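Local atomic coordinates of digeranylgeranylglycerophospholipid reductase (Sulfolobus acidocaldarius, PDB entry 4OPC), a protein that uses a bound FAD to hydrogenate the double bonds of geranylgeranyl chains in archaeal membrane lipids, turning unsaturated archaeols into saturated ones. Residues Lys125-Asp130 and Thr148-Val153; Gly131-Ala136 and Arg162-Lys167; Leu172-Asp177 and Asn282-Ile287. One frame throughout, in Å; residues are numbered along the deposited sequence.

Contact 1 of 3, residues Lys125-Asp130 and Thr148-Val153; sequences KPIFED and TVYSKV
I127 reaches T148, V149 and Y150 with a single methyl, CD1. This atom lies 3.5 Å from T148 CG2, tighter than carbon atoms usually sit, so the two methyls are firmly packed. Crossing the threonine at about a right angle, the isoleucine also brings CD1 to within 3.7 Å of Y150 CE1, meeting the ring obliquely, and rests the same methyl 3.7 Å from V149 O. T148 adds a second apolar touch, for its CG2 stands 3.5 Å above one face of the Y150 ring, displaced toward the rim.

The length of the isoleucine matters. Its CG1 is anti to the carbonyl carbon (chi1 -58°) and CD1 continues almost fully extended (chi2 169°), which suits a residue that must span two strand spacings. The strands 121-129 and 145-150 are not neighbours: strand 132-140 runs between them, antiparallel to both, in a beta meander of the kind inserted into FAD-binding Rossmann-type domains. The axes of the short pieces 126-129 and 148-150 approach to 8.5 Å at 54°, consistent with the twist built up over two strand steps. I127 bonds through its O to K134 N and through its N to G135 O, so that two residues of the middle strand stand opposite one, as in a beta bulge, and its CD1 passes over the backbone near A136.

Outward of this cluster, T148 is fixed by backbone bonds to K3 and L5 of strand 3-6, the sheet's fourth member. Y150 turns its hydroxyl toward E4 OE2, to which it makes a weak hydrogen bond. Further along strand 121-129, E129 OE2 forms a salt bridge with K134 NZ, a pairing that suits two long charged chains on the accessible side of a hairpin.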
loop_
_atom_site.group_PDB
_atom_site.type_symbol
_atom_site.label_atom_id
_atom_site.label_comp_id
_atom_site.label_asym_id
_atom_site.label_seq_id
_atom_site.Cartn_x
_atom_site.Cartn_y
_atom_site.Cartn_z
ATOM N N LYS A 125 9.564 -20.715 9.269
ATOM C CA LYS A 125 10.773 -20.608 8.466
ATOM C C LYS A 125 10.576 -21.201 7.084
ATOM O O LYS A 125 9.760 -22.104 6.894
ATOM C CB LYS A 125 11.973 -21.241 9.164
ATOM C CG LYS A 125 11.935 -22.730 9.231
ATOM C CD LYS A 125 13.198 -23.270 9.896
ATOM C CE LYS A 125 13.056 -24.745 10.226
ATOM N NZ LYS A 125 14.309 -25.321 10.806
ATOM N N PRO A 126 11.311 -20.676 6.103
ATOM C CA PRO A 126 11.245 -21.229 4.748
ATOM C C PRO A 126 11.882 -22.602 4.649
ATOM O O PRO A 126 12.819 -22.934 5.383
ATOM C CB PRO A 126 12.081 -20.245 3.919
ATOM C CG PRO A 126 12.102 -18.991 4.729
ATOM C CD PRO A 126 12.108 -19.437 6.154
ATOM N N ILE A 127 11.348 -23.411 3.744
ATOM C CA ILE A 127 12.094 -24.549 3.236
ATOM C C ILE A 127 12.794 -24.010 2.000
ATOM O O ILE A 127 12.139 -23.536 1.071
ATOM C CB ILE A 127 11.182 -25.723 2.844
ATOM C CG1 ILE A 127 10.342 -26.166 4.044
ATOM C CG2 ILE A 127 12.015 -26.891 2.298
ATOM C CD1 ILE A 127 9.251 -27.126 3.674
ATOM N N PHE A 128 14.123 -24.032 2.008
ATOM C CA PHE A 128 14.892 -23.461 0.911
ATOM C C PHE A 128 15.969 -24.449 0.520
ATOM O O PHE A 128 16.828 -24.797 1.332
ATOM C CB PHE A 128 15.525 -22.136 1.326
ATOM C CG PHE A 128 16.211 -21.418 0.201
ATOM C CD1 PHE A 128 15.472 -20.734 -0.752
ATOM C CD2 PHE A 128 17.589 -21.429 0.092
ATOM C CE1 PHE A 128 16.097 -20.079 -1.802
ATOM C CE2 PHE A 128 18.220 -20.768 -0.956
ATOM C CZ PHE A 128 17.469 -20.096 -1.899
ATOM N N GLU A 129 15.911 -24.937 -0.712
ATOM C CA GLU A 129 16.828 -25.979 -1.133
ATOM C C GLU A 129 17.146 -25.822 -2.612
ATOM O O GLU A 129 16.272 -25.488 -3.415
ATOM C CB GLU A 129 16.246 -27.358 -0.786
ATOM C CG GLU A 129 15.920 -28.274 -1.942
ATOM C CD GLU A 129 15.030 -29.432 -1.515
ATOM O OE1 GLU A 129 14.527 -29.408 -0.368
ATOM O OE2 GLU A 129 14.829 -30.363 -2.325
ATOM N N ASP A 130 18.413 -26.024 -2.954
ATOM C CA ASP A 130 18.877 -25.902 -4.337
ATOM C C ASP A 130 18.417 -24.596 -4.993
ATOM O O ASP A 130 18.040 -24.572 -6.164
ATOM C CB ASP A 130 18.432 -27.112 -5.160
ATOM C CG ASP A 130 19.016 -28.408 -4.644
ATOM O OD1 ASP A 130 20.133 -28.376 -4.089
ATOM O OD2 ASP A 130 18.363 -29.460 -4.794
ATOM N N THR A 148 5.406 -29.465 8.225
ATOM C CA THR A 148 6.130 -29.048 7.042
ATOM C C THR A 148 5.203 -29.123 5.838
ATOM O O THR A 148 4.640 -30.184 5.534
ATOM C CB THR A 148 7.346 -29.945 6.820
ATOM O OG1 THR A 148 8.370 -29.585 7.755
ATOM C CG2 THR A 148 7.877 -29.790 5.414
ATOM N N VAL A 149 5.032 -27.994 5.165
ATOM C CA VAL A 149 4.202 -27.938 3.976
ATOM C C VAL A 149 5.072 -27.636 2.767
ATOM O O VAL A 149 5.762 -26.616 2.723
ATOM C CB VAL A 149 3.088 -26.882 4.121
ATOM C CG1 VAL A 149 2.449 -26.581 2.771
ATOM C CG2 VAL A 149 2.055 -27.352 5.141
ATOM N N TYR A 150 5.048 -28.530 1.791
ATOM C CA TYR A 150 5.755 -28.315 0.539
ATOM C C TYR A 150 4.812 -27.677 -0.458
ATOM O O TYR A 150 3.620 -27.985 -0.489
ATOM C CB TYR A 150 6.294 -29.635 -0.009
ATOM C CG TYR A 150 7.322 -30.268 0.894
ATOM C CD1 TYR A 150 8.596 -29.728 1.010
ATOM C CD2 TYR A 150 7.017 -31.391 1.646
ATOM C CE1 TYR A 150 9.541 -30.305 1.837
ATOM C CE2 TYR A 150 7.959 -31.973 2.473
ATOM C CZ TYR A 150 9.218 -31.418 2.566
ATOM O OH TYR A 150 10.167 -31.983 3.387
ATOM N N SER A 151 5.343 -26.762 -1.258
ATOM C CA SER A 151 4.558 -26.079 -2.272
ATOM C C SER A 151 5.418 -25.797 -3.488
ATOM O O SER A 151 6.642 -25.688 -3.375
ATOM C CB SER A 151 3.997 -24.761 -1.709
ATOM O OG SER A 151 5.026 -23.915 -1.196
ATOM N N LYS A 152 4.795 -25.674 -4.655
ATOM C CA LYS A 152 5.522 -25.198 -5.832
ATOM C C LYS A 152 5.809 -23.699 -5.752
ATOM O O LYS A 152 6.841 -23.232 -6.234
ATOM C CB LYS A 152 4.764 -25.512 -7.131
ATOM C CG LYS A 152 4.514 -26.976 -7.385
ATOM C CD LYS A 152 5.758 -27.833 -7.128
ATOM C CE LYS A 152 6.840 -27.625 -8.163
ATOM N NZ LYS A 152 8.013 -28.513 -7.901
ATOM N N VAL A 153 4.871 -22.938 -5.189
ATOM C CA VAL A 153 5.035 -21.497 -5.023
ATOM C C VAL A 153 4.513 -21.084 -3.655
ATOM O O VAL A 153 3.433 -21.517 -3.229
ATOM C CB VAL A 153 4.264 -20.684 -6.103
ATOM C CG1 VAL A 153 4.619 -19.198 -6.016
ATOM C CG2 VAL A 153 4.555 -21.196 -7.497
#

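Contact 2 of 3, residues Gly131-Ala136 and Arg162-Lys167; sequences GYVKGA and RSFRSK. With FDA (dihydroflavine-adenine dinucleotide), chain B.
The backbones of A136 and F164 keep 8.7 Å between their CA atoms, and no hydrogen bond joins strand 132-136 to the loop containing the 3-10 segment 165-167; the contact is made by side chains, chiefly F164. With CG anti to its own N (chi1 -176°), the ring extends straight toward the strand and meets it with its outer carbons. G135 O lies at the ring edge, in plane, 3.4 Å from F164 CZ; the slightly positive rim of an aromatic ring suits such a carbonyl neighbour. A136 CB approaches F164 CE1 obliquely at 3.6 Å, and V133 CG1 stands by the edge, 4.2 Å from F164 CE2. A small residue suits A136, where the ring comes so near, while G135 has backbone angles at which a CB would collide with the carbonyl of K134. A serine in place of F164 would probably open a gap among V133, G135 and A136 that its short hydroxyl could not fill.

The loop itself is tied in a compact turn by backbone bonds: S166 N donates to R162 O at 3.2 Å, and K167 N to F164 O at 2.9 Å. E156 OE2 receives the backbone N-H groups of both F164 and R165, anchoring the loop to strand 153-156. Just before the phenylalanine, S163 OG donates to N7A of the bound FDA at 2.8 Å. The F164 ring, packed also on I12, V154 and P126, joins the beta meander to the mainly parallel sheet beside the adenine end of the cofactor, in the FAD-binding Rossmann-type fold.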
loop_
_atom_site.group_PDB
_atom_site.type_symbol
_atom_site.label_atom_id
_atom_site.label_comp_id
_atom_site.label_asym_id
_atom_site.label_seq_id
_atom_site.Cartn_x
_atom_site.Cartn_y
_atom_site.Cartn_z
ATOM N N GLY A 131 18.442 -23.508 -4.225
ATOM C CA GLY A 131 18.139 -22.192 -4.755
ATOM C C GLY A 131 16.664 -21.850 -4.853
ATOM O O GLY A 131 16.315 -20.773 -5.322
ATOM N N TYR A 132 15.798 -22.759 -4.412
ATOM C CA TYR A 132 14.357 -22.557 -4.519
ATOM C C TYR A 132 13.680 -22.521 -3.173
ATOM O O TYR A 132 14.005 -23.302 -2.273
ATOM C CB TYR A 132 13.714 -23.709 -5.291
ATOM C CG TYR A 132 13.731 -23.565 -6.783
ATOM C CD1 TYR A 132 14.915 -23.660 -7.496
ATOM C CD2 TYR A 132 12.549 -23.352 -7.489
ATOM C CE1 TYR A 132 14.929 -23.534 -8.876
ATOM C CE2 TYR A 132 12.552 -23.226 -8.860
ATOM C CZ TYR A 132 13.744 -23.321 -9.552
ATOM O OH TYR A 132 13.768 -23.210 -10.927
ATOM N N VAL A 133 12.700 -21.643 -3.041
ATOM C CA VAL A 133 11.740 -21.784 -1.957
ATOM C C VAL A 133 10.863 -22.979 -2.295
ATOM O O VAL A 133 10.341 -23.083 -3.416
ATOM C CB VAL A 133 10.870 -20.534 -1.820
ATOM C CG1 VAL A 133 9.751 -20.780 -0.801
ATOM C CG2 VAL A 133 11.729 -19.334 -1.417
ATOM N N LYS A 134 10.720 -23.896 -1.340
ATOM C CA LYS A 134 9.985 -25.137 -1.586
ATOM C C LYS A 134 8.826 -25.352 -0.622
ATOM O O LYS A 134 8.184 -26.399 -0.648
ATOM C CB LYS A 134 10.941 -26.337 -1.568
ATOM C CG LYS A 134 11.962 -26.288 -2.707
ATOM C CD LYS A 134 12.440 -27.670 -3.080
ATOM C CE LYS A 134 13.341 -27.636 -4.306
ATOM N NZ LYS A 134 13.857 -29.001 -4.625
ATOM N N GLY A 135 8.560 -24.360 0.217
ATOM C CA GLY A 135 7.484 -24.444 1.192
ATOM C C GLY A 135 7.877 -23.799 2.503
ATOM O O GLY A 135 8.693 -22.870 2.525
ATOM N N ALA A 136 7.295 -24.274 3.603
ATOM C CA ALA A 136 7.502 -23.638 4.897
ATOM C C ALA A 136 7.299 -24.620 6.032
ATOM O O ALA A 136 6.544 -25.583 5.908
ATOM C CB ALA A 136 6.550 -22.492 5.067
ATOM N N ARG A 162 7.100 -8.730 6.809
ATOM C CA ARG A 162 8.009 -9.416 5.875
ATOM C C ARG A 162 8.648 -10.612 6.555
ATOM O O ARG A 162 9.834 -10.876 6.409
ATOM C CB ARG A 162 9.077 -8.454 5.352
ATOM C CG ARG A 162 8.475 -7.314 4.573
ATOM C CD ARG A 162 9.450 -6.179 4.451
ATOM N NE ARG A 162 9.433 -5.334 5.640
ATOM C CZ ARG A 162 10.475 -4.649 6.096
ATOM N NH1 ARG A 162 11.661 -4.744 5.501
ATOM N NH2 ARG A 162 10.330 -3.888 7.166
ATOM N N SER A 163 7.837 -11.343 7.311
ATOM C CA SER A 163 8.365 -12.274 8.298
ATOM C C SER A 163 8.825 -13.620 7.745
ATOM O O SER A 163 9.396 -14.432 8.481
ATOM C CB SER A 163 7.315 -12.502 9.375
ATOM O OG SER A 163 6.168 -13.111 8.805
ATOM N N PHE A 164 8.559 -13.867 6.473
ATOM C CA PHE A 164 9.033 -15.082 5.827
ATOM C C PHE A 164 10.208 -14.784 4.904
ATOM O O PHE A 164 11.283 -15.373 5.044
ATOM C CB PHE A 164 7.869 -15.730 5.073
ATOM C CG PHE A 164 8.194 -17.045 4.423
ATOM C CD1 PHE A 164 8.106 -18.224 5.146
ATOM C CD2 PHE A 164 8.533 -17.110 3.085
ATOM C CE1 PHE A 164 8.363 -19.442 4.540
ATOM C CE2 PHE A 164 8.796 -18.333 2.484
ATOM C CZ PHE A 164 8.709 -19.491 3.219
ATOM N N ARG A 165 10.028 -13.844 3.977
ATOM C CA ARG A 165 11.099 -13.540 3.028
ATOM C C ARG A 165 12.357 -12.995 3.701
ATOM O O ARG A 165 13.465 -13.171 3.174
ATOM C CB ARG A 165 10.620 -12.611 1.907
ATOM C CG ARG A 165 10.289 -11.182 2.328
ATOM C CD ARG A 165 9.732 -10.430 1.124
ATOM N NE ARG A 165 9.569 -8.992 1.334
ATOM C CZ ARG A 165 10.543 -8.097 1.208
ATOM N NH1 ARG A 165 11.769 -8.484 0.873
ATOM N NH2 ARG A 165 10.291 -6.811 1.426
ATOM N N SER A 166 12.210 -12.357 4.861
ATOM C CA SER A 166 13.378 -11.827 5.564
ATOM C C SER A 166 14.259 -12.939 6.119
ATOM O O SER A 166 15.374 -12.680 6.567
ATOM C CB SER A 166 12.969 -10.898 6.699
ATOM O OG SER A 166 12.226 -11.595 7.681
ATOM N N LYS A 167 13.764 -14.177 6.083
ATOM C CA LYS A 167 14.509 -15.323 6.604
ATOM C C LYS A 167 15.222 -16.099 5.510
ATOM O O LYS A 167 15.860 -17.121 5.786
ATOM C CB LYS A 167 13.582 -16.232 7.414
ATOM C CG LYS A 167 13.063 -15.539 8.669
ATOM C CD LYS A 167 12.209 -16.442 9.537
ATOM C CE LYS A 167 11.666 -15.671 10.724
ATOM N NZ LYS A 167 10.960 -16.562 11.696
HETATM P PA FDA B . -1.680 -6.993 6.269
HETATM O O1A FDA B . -0.703 -6.489 7.257
HETATM O O2A FDA B . -3.087 -6.408 6.308
HETATM O O5B FDA B . -1.813 -8.562 6.428
HETATM C C5B FDA B . -0.649 -9.376 6.675
HETATM C C4B FDA B . -1.121 -10.641 7.342
HETATM O O4B FDA B . -0.023 -11.571 7.434
HETATM C C3B FDA B . -1.664 -10.462 8.764
HETATM O O3B FDA B . -3.017 -10.904 8.855
HETATM C C2B FDA B . -0.670 -11.249 9.640
HETATM O O2B FDA B . -1.295 -11.869 10.753
HETATM C C1B FDA B . -0.133 -12.276 8.655
HETATM N N9A FDA B . 1.190 -12.825 8.923
HETATM C C8A FDA B . 2.371 -12.132 9.029
HETATM N N7A FDA B . 3.426 -12.897 9.192
HETATM C C5A FDA B . 2.903 -14.182 9.179
HETATM C C6A FDA B . 3.509 -15.451 9.254
HETATM N N6A FDA B . 4.829 -15.642 9.309
HETATM N N1A FDA B . 2.709 -16.530 9.158
HETATM C C2A FDA B . 1.388 -16.347 9.060
HETATM N N3A FDA B . 0.707 -15.205 8.941
HETATM C C4A FDA B . 1.534 -14.153 8.980
HETATM N N1 FDA B . -4.753 1.643 2.695
HETATM C C2 FDA B . -5.902 1.948 2.009
HETATM O O2 FDA B . -6.144 1.451 0.914
HETATM N N3 FDA B . -6.783 2.804 2.616
HETATM C C4 FDA B . -6.599 3.491 3.798
HETATM O O4 FDA B . -7.533 4.122 4.288
HETATM C C4X FDA B . -5.374 3.191 4.431
HETATM N N5 FDA B . -5.090 3.781 5.628
HETATM C C5X FDA B . -4.087 3.276 6.430
HETATM C C6 FDA B . -3.970 3.680 7.752
HETATM C C7 FDA B . -3.030 3.123 8.604
HETATM C C7M FDA B . -3.034 3.504 10.061
HETATM C C8 FDA B . -2.139 2.158 8.109
HETATM C C8M FDA B . -1.150 1.481 9.029
HETATM C C9 FDA B . -2.238 1.761 6.773
HETATM C C9A FDA B . -3.213 2.292 5.936
HETATM N N10 FDA B . -3.369 1.884 4.592
HETATM C C10 FDA B . -4.507 2.244 3.903
HETATM C "C1'" FDA B . -2.517 0.821 4.002
HETATM C "C2'" FDA B . -3.234 -0.541 4.050
HETATM O "O2'" FDA B . -3.827 -0.753 5.334
HETATM C "C3'" FDA B . -2.243 -1.676 3.779
HETATM O "O3'" FDA B . -1.477 -1.332 2.632
HETATM C "C4'" FDA B . -2.876 -3.044 3.489
HETATM O "O4'" FDA B . -3.870 -3.379 4.456
HETATM C "C5'" FDA B . -1.827 -4.130 3.425
HETATM O "O5'" FDA B . -2.460 -5.415 3.257
HETATM P P FDA B . -1.583 -6.740 3.332
HETATM O O1P FDA B . -2.506 -7.865 3.106
HETATM O O2P FDA B . -0.346 -6.642 2.452
HETATM O O3P FDA B . -1.004 -6.765 4.824
#

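Contact 3 of 3, residues Leu172-Asp177 and Asn282-Ile287; sequences LPITED and NGIIVI
L172 O is gripped twice by T175. The backbone T175 N donates to L172 O at 3.0 Å. T175 OG1 donates to the same L172 O at 2.8 Å, the hydroxyl lying in the carbonyl plane. These bonds close the short 3-10 turn 173-175, where P173 fits the first position because its missing N-H is not called upon. The turn presents I174 to strand 284-286. Its CG1, anti to the backbone N though swung well off the ideal (chi1 -150°), lies 3.7 Å from V286 CG2, and I174 CD1 touches that same methyl at 3.7 Å; the two side chains run alongside each other in opposite senses. Looser is the approach of I174 CG1 to I284 CG2, 4.2 Å. Strand 284-286 runs parallel beside 153-156 in the Rossmann-type sheet. I284 and V286 offer branched, wholly apolar surfaces to the turn, whereas I285 points away and packs on helix 302-322. W281 also packs on I174. Beyond the apolar core, I174 O accepts a hydrogen bond from R165 NH1, and E176 forms a salt bridge with R273.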
loop_
_atom_site.group_PDB
_atom_site.type_symbol
_atom_site.label_atom_id
_atom_site.label_comp_id
_atom_site.label_asym_id
_atom_site.label_seq_id
_atom_site.Cartn_x
_atom_site.Cartn_y
_atom_site.Cartn_z
ATOM N N LEU A 172 19.776 -12.844 -2.000
ATOM C CA LEU A 172 18.673 -12.941 -2.950
ATOM C C LEU A 172 17.893 -11.633 -3.031
ATOM O O LEU A 172 17.598 -11.023 -2.010
ATOM C CB LEU A 172 17.719 -14.062 -2.561
ATOM C CG LEU A 172 18.356 -15.431 -2.361
ATOM C CD1 LEU A 172 17.257 -16.423 -2.090
ATOM C CD2 LEU A 172 19.174 -15.823 -3.588
ATOM N N PRO A 173 17.529 -11.211 -4.249
ATOM C CA PRO A 173 16.827 -9.928 -4.407
ATOM C C PRO A 173 15.466 -9.897 -3.717
ATOM O O PRO A 173 14.951 -8.827 -3.380
ATOM C CB PRO A 173 16.655 -9.806 -5.925
ATOM C CG PRO A 173 17.697 -10.694 -6.509
ATOM C CD PRO A 173 17.863 -11.828 -5.544
ATOM N N ILE A 174 14.893 -11.073 -3.492
ATOM C CA ILE A 174 13.588 -11.185 -2.871
ATOM C C ILE A 174 13.626 -10.847 -1.369
ATOM O O ILE A 174 12.579 -10.748 -0.718
ATOM C CB ILE A 174 13.015 -12.617 -3.112
ATOM C CG1 ILE A 174 11.490 -12.580 -3.162
ATOM C CG2 ILE A 174 13.572 -13.623 -2.107
ATOM C CD1 ILE A 174 10.962 -11.851 -4.373
ATOM N N THR A 175 14.829 -10.675 -0.818
ATOM C CA THR A 175 14.986 -10.281 0.584
ATOM C C THR A 175 15.177 -8.769 0.768
ATOM O O THR A 175 15.446 -8.322 1.881
ATOM C CB THR A 175 16.188 -10.995 1.253
ATOM O OG1 THR A 175 17.423 -10.506 0.703
ATOM C CG2 THR A 175 16.098 -12.501 1.044
ATOM N N GLU A 176 15.021 -7.996 -0.305
ATOM C CA GLU A 176 15.245 -6.540 -0.267
ATOM C C GLU A 176 14.518 -5.869 0.905
ATOM O O GLU A 176 13.332 -6.118 1.140
ATOM C CB GLU A 176 14.797 -5.913 -1.591
ATOM C CG GLU A 176 15.033 -4.408 -1.687
ATOM C CD GLU A 176 14.280 -3.733 -2.830
ATOM O OE1 GLU A 176 13.646 -4.417 -3.673
ATOM O OE2 GLU A 176 14.321 -2.492 -2.881
ATOM N N ASP A 177 15.246 -5.013 1.621
ATOM C CA ASP A 177 14.719 -4.288 2.778
ATOM C C ASP A 177 14.374 -2.873 2.312
ATOM O O ASP A 177 14.550 -2.528 1.143
ATOM C CB ASP A 177 15.814 -4.240 3.858
ATOM C CG ASP A 177 15.281 -4.049 5.285
ATOM O OD1 ASP A 177 14.190 -3.485 5.518
ATOM O OD2 ASP A 177 16.006 -4.458 6.214
ATOM N N ASN A 282 12.744 -17.734 -7.348
ATOM C CA ASN A 282 12.523 -19.172 -7.490
ATOM C C ASN A 282 11.591 -19.697 -6.406
ATOM O O ASN A 282 11.955 -19.709 -5.229
ATOM C CB ASN A 282 13.837 -19.954 -7.403
ATOM C CG ASN A 282 14.875 -19.516 -8.415
ATOM O OD1 ASN A 282 14.566 -19.090 -9.530
ATOM N ND2 ASN A 282 16.136 -19.646 -8.030
ATOM N N GLY A 283 10.400 -20.139 -6.805
ATOM C CA GLY A 283 9.440 -20.709 -5.873
ATOM C C GLY A 283 8.676 -19.728 -4.999
ATOM O O GLY A 283 8.010 -20.161 -4.049
ATOM N N ILE A 284 8.759 -18.424 -5.286
ATOM C CA ILE A 284 8.136 -17.443 -4.391
ATOM C C ILE A 284 7.701 -16.177 -5.115
ATOM O O ILE A 284 8.400 -15.678 -6.011
ATOM C CB ILE A 284 9.075 -17.088 -3.221
ATOM C CG1 ILE A 284 8.405 -16.108 -2.258
ATOM C CG2 ILE A 284 10.431 -16.571 -3.734
ATOM C CD1 ILE A 284 9.151 -15.941 -0.931
ATOM N N ILE A 285 6.536 -15.674 -4.725
ATOM C CA ILE A 285 6.056 -14.354 -5.137
ATOM C C ILE A 285 5.718 -13.577 -3.874
ATOM O O ILE A 285 5.203 -14.157 -2.906
ATOM C CB ILE A 285 4.829 -14.468 -6.057
ATOM C CG1 ILE A 285 5.263 -14.925 -7.452
ATOM C CG2 ILE A 285 4.034 -13.141 -6.109
ATOM C CD1 ILE A 285 4.088 -15.258 -8.368
ATOM N N VAL A 286 6.019 -12.276 -3.868
ATOM C CA VAL A 286 5.746 -11.403 -2.740
ATOM C C VAL A 286 4.698 -10.369 -3.133
ATOM O O VAL A 286 4.778 -9.781 -4.215
ATOM C CB VAL A 286 7.039 -10.685 -2.309
ATOM C CG1 VAL A 286 6.782 -9.787 -1.106
ATOM C CG2 VAL A 286 8.121 -11.706 -2.000
ATOM N N ILE A 287 3.712 -10.155 -2.264
ATOM C CA ILE A 287 2.602 -9.249 -2.565
ATOM C C ILE A 287 2.255 -8.352 -1.374
ATOM O O ILE A 287 2.737 -8.563 -0.250
ATOM C CB ILE A 287 1.341 -10.009 -3.047
ATOM C CG1 ILE A 287 0.824 -10.944 -1.953
ATOM C CG2 ILE A 287 1.624 -10.788 -4.328
ATOM C CD1 ILE A 287 -0.506 -11.600 -2.308
#

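Overall arrangement
After strands 3-6 and 9-12 and a first passage through the eight-stranded sheet, the chain enters the meander. Contact 1 joins strands 121-129 and 145-150, closing a loop that holds strand 132-140, where contact 2 begins. Contact 2 ends in 162-167, its loop crossing that of contact 1. Strands 121-129, 132-140 and 145-150 are neighbours in one four-stranded sheet, while 162-167 packs against it from a loop. Contact 3 opens after both and closes a longer loop through the eight-stranded sheet to strand 284-286. Salt bridge R162-D177 and the R165 bond to E176 O tie contacts 2 and 3, while F128 packs on L172. Together they join the meander, that loop and the mainly parallel Rossmann-type sheet.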